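Local coordinates for okadaic acid binding protein 2-alpha (Halichondria okadai, PDB 4WRI) that binds the cytotoxin okadaic acid and is implicated in accumulation of this toxin in the sponge, at residues 66-70 with 71-75; 92-95 with 96-100. One frame throughout, in Å; residues are numbered along the deposited sequence.

Contact 1: 66-70 with 71-75. With OKA (okadaic acid), chain B.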
loop_
_atom_site.group_PDB
_atom_site.type_symbol
_atom_site.label_atom_id
_atom_site.label_comp_id
_atom_site.label_asym_id
_atom_site.label_seq_id
_atom_site.Cartn_x
_atom_site.Cartn_y
_atom_site.Cartn_z
ATOM N N ARG A 66 12.440 -2.186 7.513
ATOM C CA ARG A 66 11.742 -1.039 8.074
ATOM C C ARG A 66 10.233 -1.199 7.963
ATOM O O ARG A 66 9.489 -0.762 8.855
ATOM C CB ARG A 66 12.174 0.261 7.398
ATOM C CG ARG A 66 13.599 0.675 7.805
ATOM C CD ARG A 66 14.046 1.931 7.067
ATOM N NE ARG A 66 13.186 3.074 7.347
ATOM C CZ ARG A 66 13.368 3.918 8.358
ATOM N NH1 ARG A 66 14.381 3.750 9.195
ATOM N NH2 ARG A 66 12.532 4.933 8.529
ATOM N N HIS A 67 9.777 -1.792 6.862
ATOM C CA HIS A 67 8.348 -2.045 6.723
ATOM C C HIS A 67 7.869 -2.954 7.859
ATOM O O HIS A 67 6.835 -2.688 8.480
ATOM C CB HIS A 67 8.041 -2.683 5.380
ATOM C CG HIS A 67 6.612 -3.106 5.232
ATOM N ND1 HIS A 67 5.580 -2.197 5.119
ATOM C CD2 HIS A 67 6.043 -4.336 5.228
ATOM C CE1 HIS A 67 4.438 -2.858 5.023
ATOM N NE2 HIS A 67 4.690 -4.155 5.080
ATOM N N TRP A 68 8.607 -4.029 8.126
ATOM C CA TRP A 68 8.264 -4.947 9.211
ATOM C C TRP A 68 8.266 -4.260 10.564
ATOM O O TRP A 68 7.304 -4.373 11.333
ATOM C CB TRP A 68 9.246 -6.113 9.217
ATOM C CG TRP A 68 9.093 -7.052 10.371
ATOM C CD1 TRP A 68 9.985 -7.257 11.381
ATOM C CD2 TRP A 68 7.989 -7.930 10.625
ATOM N NE1 TRP A 68 9.505 -8.210 12.249
ATOM C CE2 TRP A 68 8.279 -8.632 11.816
ATOM C CE3 TRP A 68 6.782 -8.188 9.968
ATOM C CZ2 TRP A 68 7.416 -9.584 12.355
ATOM C CZ3 TRP A 68 5.916 -9.139 10.511
ATOM C CH2 TRP A 68 6.247 -9.825 11.693
ATOM N N VAL A 69 9.322 -3.519 10.869
ATOM C CA VAL A 69 9.447 -2.925 12.197
ATOM C C VAL A 69 8.513 -1.726 12.346
ATOM O O VAL A 69 7.722 -1.659 13.282
ATOM C CB VAL A 69 10.917 -2.495 12.482
ATOM C CG1 VAL A 69 11.033 -1.777 13.836
ATOM C CG2 VAL A 69 11.819 -3.703 12.443
ATOM N N ASN A 70 8.593 -0.772 11.426
ATOM C CA ASN A 70 7.907 0.508 11.600
ATOM C C ASN A 70 6.446 0.560 11.171
ATOM O O ASN A 70 5.620 1.190 11.833
ATOM C CB ASN A 70 8.683 1.633 10.894
ATOM C CG ASN A 70 10.021 1.910 11.538
ATOM O OD1 ASN A 70 10.181 1.789 12.750
ATOM N ND2 ASN A 70 10.990 2.309 10.728
ATOM N N HIS A 71 6.119 -0.079 10.055
ATOM C CA HIS A 71 4.744 -0.049 9.555
ATOM C C HIS A 71 3.917 -1.149 10.190
ATOM O O HIS A 71 2.824 -0.896 10.724
ATOM C CB HIS A 71 4.703 -0.196 8.026
ATOM C CG HIS A 71 3.316 -0.221 7.448
ATOM N ND1 HIS A 71 2.689 0.901 6.945
ATOM C CD2 HIS A 71 2.432 -1.243 7.295
ATOM C CE1 HIS A 71 1.482 0.573 6.507
ATOM N NE2 HIS A 71 1.297 -0.722 6.722
ATOM N N CYS A 72 4.425 -2.371 10.129
ATOM C CA CYS A 72 3.655 -3.504 10.629
ATOM C C CYS A 72 3.616 -3.634 12.138
ATOM O O CYS A 72 2.625 -4.122 12.676
ATOM C CB CYS A 72 4.187 -4.801 10.045
ATOM S SG CYS A 72 3.934 -4.946 8.286
ATOM N N ASN A 73 4.682 -3.220 12.805
ATOM C CA ASN A 73 4.849 -3.502 14.230
ATOM C C ASN A 73 5.102 -2.264 15.063
ATOM O O ASN A 73 5.666 -2.369 16.158
ATOM C CB ASN A 73 5.964 -4.516 14.436
ATOM C CG ASN A 73 5.557 -5.899 13.988
ATOM O OD1 ASN A 73 6.073 -6.433 13.000
ATOM N ND2 ASN A 73 4.593 -6.478 14.686
ATOM N N LEU A 74 4.685 -1.102 14.561
ATOM C CA LEU A 74 4.594 0.133 15.342
ATOM C C LEU A 74 5.930 0.615 15.875
ATOM O O LEU A 74 5.976 1.312 16.899
ATOM C CB LEU A 74 3.581 -0.018 16.489
ATOM C CG LEU A 74 2.168 -0.402 16.030
ATOM C CD1 LEU A 74 1.186 -0.616 17.196
ATOM C CD2 LEU A 74 1.655 0.657 15.051
ATOM N N GLY A 75 7.008 0.233 15.201
ATOM C CA GLY A 75 8.346 0.662 15.564
ATOM C C GLY A 75 9.011 -0.246 16.577
ATOM O O GLY A 75 10.142 0.002 16.997
HETATM C C1 OKA B . 4.848 -2.966 -2.942
HETATM C C2 OKA B . 5.935 -2.486 -3.934
HETATM C C3 OKA B . 6.255 -1.014 -3.679
HETATM C C4 OKA B . 6.746 -0.726 -2.243
HETATM C C5 OKA B . 6.930 0.775 -2.066
HETATM C C6 OKA B . 7.615 1.082 -0.733
HETATM C C7 OKA B . 8.916 0.254 -0.597
HETATM C C8 OKA B . 8.583 -1.215 -0.794
HETATM C C9 OKA B . 9.843 -2.031 -0.830
HETATM C C10 OKA B . 9.930 -3.178 -0.132
HETATM C C11 OKA B . 8.838 -3.679 0.760
HETATM C C12 OKA B . 7.520 -2.943 0.387
HETATM C C13 OKA B . 6.477 -3.120 1.503
HETATM C C14 OKA B . 5.164 -2.421 1.073
HETATM C C15 OKA B . 4.731 -1.369 1.769
HETATM C C16 OKA B . 3.473 -0.701 1.288
HETATM C C17 OKA B . 2.368 -0.479 2.355
HETATM C C18 OKA B . 1.810 0.921 2.042
HETATM C C19 OKA B . 2.718 1.421 0.871
HETATM C C20 OKA B . 2.944 2.874 0.900
HETATM C C21 OKA B . 3.814 3.263 -0.326
HETATM C C22 OKA B . 3.074 2.788 -1.573
HETATM C C23 OKA B . 2.837 1.272 -1.472
HETATM C C24 OKA B . 2.030 0.793 -2.723
HETATM C C25 OKA B . 2.841 1.259 -3.911
HETATM C C26 OKA B . 3.250 2.688 -3.932
HETATM C C27 OKA B . 2.063 3.616 -4.274
HETATM C C28 OKA B . 1.644 3.356 -5.729
HETATM C C29 OKA B . 0.595 4.334 -6.282
HETATM C C30 OKA B . 0.225 3.816 -7.704
HETATM C C31 OKA B . 1.316 3.885 -8.745
HETATM C C32 OKA B . 0.798 3.523 -10.137
HETATM C C33 OKA B . -0.537 4.168 -10.490
HETATM C C34 OKA B . -1.479 4.109 -9.277
HETATM C C35 OKA B . -2.689 5.060 -9.583
HETATM C C36 OKA B . -3.754 4.796 -8.525
HETATM C C37 OKA B . -4.099 3.335 -8.549
HETATM C C38 OKA B . -2.905 2.451 -8.299
HETATM C C39 OKA B . 2.008 5.248 -8.776
HETATM C C40 OKA B . -0.663 4.276 -5.403
HETATM C C41 OKA B . 3.186 0.474 -4.895
HETATM C C42 OKA B . 6.152 -4.587 1.708
HETATM C C43 OKA B . 11.227 -3.930 -0.264
HETATM C C44 OKA B . 5.453 -2.689 -5.363
HETATM O O1 OKA B . 3.821 -2.286 -2.923
HETATM O O2 OKA B . 5.064 -3.958 -2.242
HETATM O O3 OKA B . 7.114 -3.259 -3.747
HETATM O O4 OKA B . 7.994 -1.410 -2.066
HETATM O O5 OKA B . 9.497 0.514 0.707
HETATM O O6 OKA B . 7.714 -1.605 0.270
HETATM O O7 OKA B . 3.855 0.601 0.962
HETATM O O8 OKA B . 2.026 1.012 -0.337
HETATM O O9 OKA B . 3.881 3.103 -2.711
HETATM O O10 OKA B . 1.835 -0.568 -2.659
HETATM O O11 OKA B . 2.514 4.954 -4.141
HETATM O O12 OKA B . -0.926 4.606 -8.122
HETATM O O13 OKA B . -1.852 2.755 -9.282
HETATM O O HOH W 1 11.669 2.154 15.485
#
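The imidazoles of H67 and H71 point the same way with planes only 19° apart, but slide past each other so that they barely overlap; H67 CE1 meets H71 CD2 at 3.4 Å. Four residues apart, they leave the same side of the helix, and with CG anti to the backbone N in both (chi1 174° and 178°) the rings run alongside each other. Okadaic acid lies over one face of H67, its methyl C42 3.5 Å from CD2, while the thiol of C72 approaches obliquely, SG 3.9 Å from the ring centroid. A flat, polarisable histidine suits this place between ligand and sulfur; W24 and F39 meet it edge-to-face. H71 NE2 is hydrogen-bonded to the hydroxyl of Y89, which fixes the rotation of the ring. The backbone widens here: C72 N bonds to H67 O at 2.9 Å, a pi-type turn, with H71 N sharing that oxygen weakly. G75, whose positive phi suits glycine, reaches back through N to V69 O at 2.8 Å. A water links N70 OD1 to G75 O. This is a pi-widened helix C-terminus, closed by L74 and G75 in left-handed backbone conformation, on the wall of the okadaic acid pocket.

Contact 2: 92-95 with 96-100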
loop_
_atom_site.group_PDB
_atom_site.type_symbol
_atom_site.label_atom_id
_atom_site.label_comp_id
_atom_site.label_asym_id
_atom_site.label_seq_id
_atom_site.Cartn_x
_atom_site.Cartn_y
_atom_site.Cartn_z
ATOM N N ASN A 92 -3.004 -2.757 14.472
ATOM C CA ASN A 92 -1.758 -1.989 14.475
ATOM C C ASN A 92 -1.849 -0.814 13.503
ATOM O O ASN A 92 -1.357 0.289 13.792
ATOM C CB ASN A 92 -0.559 -2.864 14.090
ATOM C CG ASN A 92 -0.192 -3.859 15.173
ATOM O OD1 ASN A 92 -0.821 -3.883 16.232
ATOM N ND2 ASN A 92 0.813 -4.669 14.937
ATOM N N ALA A 93 -2.478 -1.046 12.353
ATOM C CA ALA A 93 -2.676 0.024 11.372
ATOM C C ALA A 93 -3.572 1.106 11.952
ATOM O O ALA A 93 -3.409 2.284 11.649
ATOM C CB ALA A 93 -3.274 -0.537 10.098
ATOM N N TRP A 94 -4.512 0.711 12.801
ATOM C CA TRP A 94 -5.381 1.701 13.437
ATOM C C TRP A 94 -4.564 2.662 14.302
ATOM O O TRP A 94 -4.760 3.881 14.244
ATOM C CB TRP A 94 -6.469 0.993 14.235
ATOM C CG TRP A 94 -7.483 1.893 14.890
ATOM C CD1 TRP A 94 -7.753 1.974 16.226
ATOM C CD2 TRP A 94 -8.356 2.836 14.246
ATOM N NE1 TRP A 94 -8.747 2.893 16.445
ATOM C CE2 TRP A 94 -9.136 3.441 15.254
ATOM C CE3 TRP A 94 -8.562 3.219 12.916
ATOM C CZ2 TRP A 94 -10.109 4.413 14.978
ATOM C CZ3 TRP A 94 -9.532 4.201 12.638
ATOM C CH2 TRP A 94 -10.294 4.774 13.668
ATOM N N LEU A 95 -3.645 2.120 15.098
ATOM C CA LEU A 95 -2.754 2.968 15.880
ATOM C C LEU A 95 -1.850 3.784 14.963
ATOM O O LEU A 95 -1.619 4.971 15.199
ATOM C CB LEU A 95 -1.909 2.137 16.849
ATOM C CG LEU A 95 -2.517 1.908 18.243
ATOM C CD1 LEU A 95 -3.887 1.257 18.172
ATOM C CD2 LEU A 95 -1.570 1.090 19.123
ATOM N N LEU A 96 -1.365 3.158 13.891
ATOM C CA LEU A 96 -0.392 3.801 13.012
ATOM C C LEU A 96 -0.955 5.057 12.338
ATOM O O LEU A 96 -0.255 6.077 12.227
ATOM C CB LEU A 96 0.091 2.818 11.947
ATOM C CG LEU A 96 1.172 3.295 10.983
ATOM C CD1 LEU A 96 2.482 3.506 11.715
ATOM C CD2 LEU A 96 1.336 2.285 9.858
ATOM N N ILE A 97 -2.208 5.005 11.901
ATOM C CA ILE A 97 -2.746 6.129 11.141
ATOM C C ILE A 97 -3.059 7.302 12.069
ATOM O O ILE A 97 -3.371 8.396 11.589
ATOM C CB ILE A 97 -3.996 5.760 10.294
ATOM C CG1 ILE A 97 -5.196 5.434 11.179
ATOM C CG2 ILE A 97 -3.682 4.626 9.304
ATOM C CD1 ILE A 97 -6.471 5.285 10.409
ATOM N N HIS A 98 -2.997 7.075 13.388
ATOM C CA HIS A 98 -3.160 8.171 14.337
ATOM C C HIS A 98 -1.837 8.839 14.689
ATOM O O HIS A 98 -1.824 9.844 15.401
ATOM C CB HIS A 98 -3.904 7.710 15.592
ATOM C CG HIS A 98 -5.349 7.424 15.350
ATOM N ND1 HIS A 98 -5.793 6.243 14.796
ATOM C CD2 HIS A 98 -6.453 8.182 15.547
ATOM C CE1 HIS A 98 -7.106 6.282 14.671
ATOM N NE2 HIS A 98 -7.533 7.445 15.125
ATOM N N SER A 99 -0.731 8.297 14.189
ATOM C CA SER A 99 0.569 8.899 14.430
ATOM C C SER A 99 0.698 10.193 13.643
ATOM O O SER A 99 0.296 10.260 12.480
ATOM C CB SER A 99 1.696 7.942 14.047
ATOM O OG SER A 99 2.920 8.645 13.927
ATOM N N PRO A 100 1.251 11.237 14.281
ATOM C CA PRO A 100 1.433 12.544 13.640
ATOM C C PRO A 100 2.237 12.474 12.344
ATOM O O PRO A 100 2.060 13.316 11.469
ATOM C CB PRO A 100 2.208 13.338 14.697
ATOM C CG PRO A 100 1.761 12.745 15.991
ATOM C CD PRO A 100 1.582 11.276 15.719
#
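Helix 86-96 ends here, unwinding through a type I beta turn from L96 to S99 before the short helix 102-105. Two alpha-helical bonds finish the regular part, L96 N to N92 O at 2.9 Å and I97 N to A93 O at 3.0 Å. The next carbonyl, W94 O, is taken by a side chain instead: H98 ND1 donates to it at 2.6 Å, with an N-H...O angle of 158° and the oxygen in the plane of the imidazole. The backbone N of H98 meanwhile turns to L95 O at 3.1 Å. Histidine suits the site because one ring does two jobs: next to the donating ND1, CE1 presses on the six-membered ring of W94, 3.5 Å from CE2. The result is a T-shaped pair, imidazole edge to indole face, planes 75° apart. W94 also donates a hydrogen bond from NE1 to the backbone oxygen of the dimethylated lysine at position 7. I97 holds CG1 between its backbone N and carbonyl carbon (chi1 68°), which brings CD1 to 3.9 Å from W94 CE3. Apolar I97 and L96 also rest on F102, and A93 packs on helix 11-27 through W13 and M17. Such an arrangement is a helix C-terminus where a histidine imidazole takes the place of a backbone donor to a last-turn carbonyl.

Overall arrangement
Both contacts close helices: contact 1 the end of helix 61-72, contact 2 that of helix 86-96. With strand 84-85 between them, these helices form a helix-loop-helix unit consistent with an EF-hand-like fold. The two ends touch directly: C72 O probably accepts a hydrogen bond from N92 ND2, H71 packs on L96, and L74 lies against N92 and L95. Each is partly buried, yet they face different neighbours. In contact 1 H67 lines the okadaic acid pocket and the backbone closes by a wide turn and positive phi; in contact 2 H98 lies at the exposed side, bonded to a backbone carbonyl, while W94 is buried against the N-terminal segment.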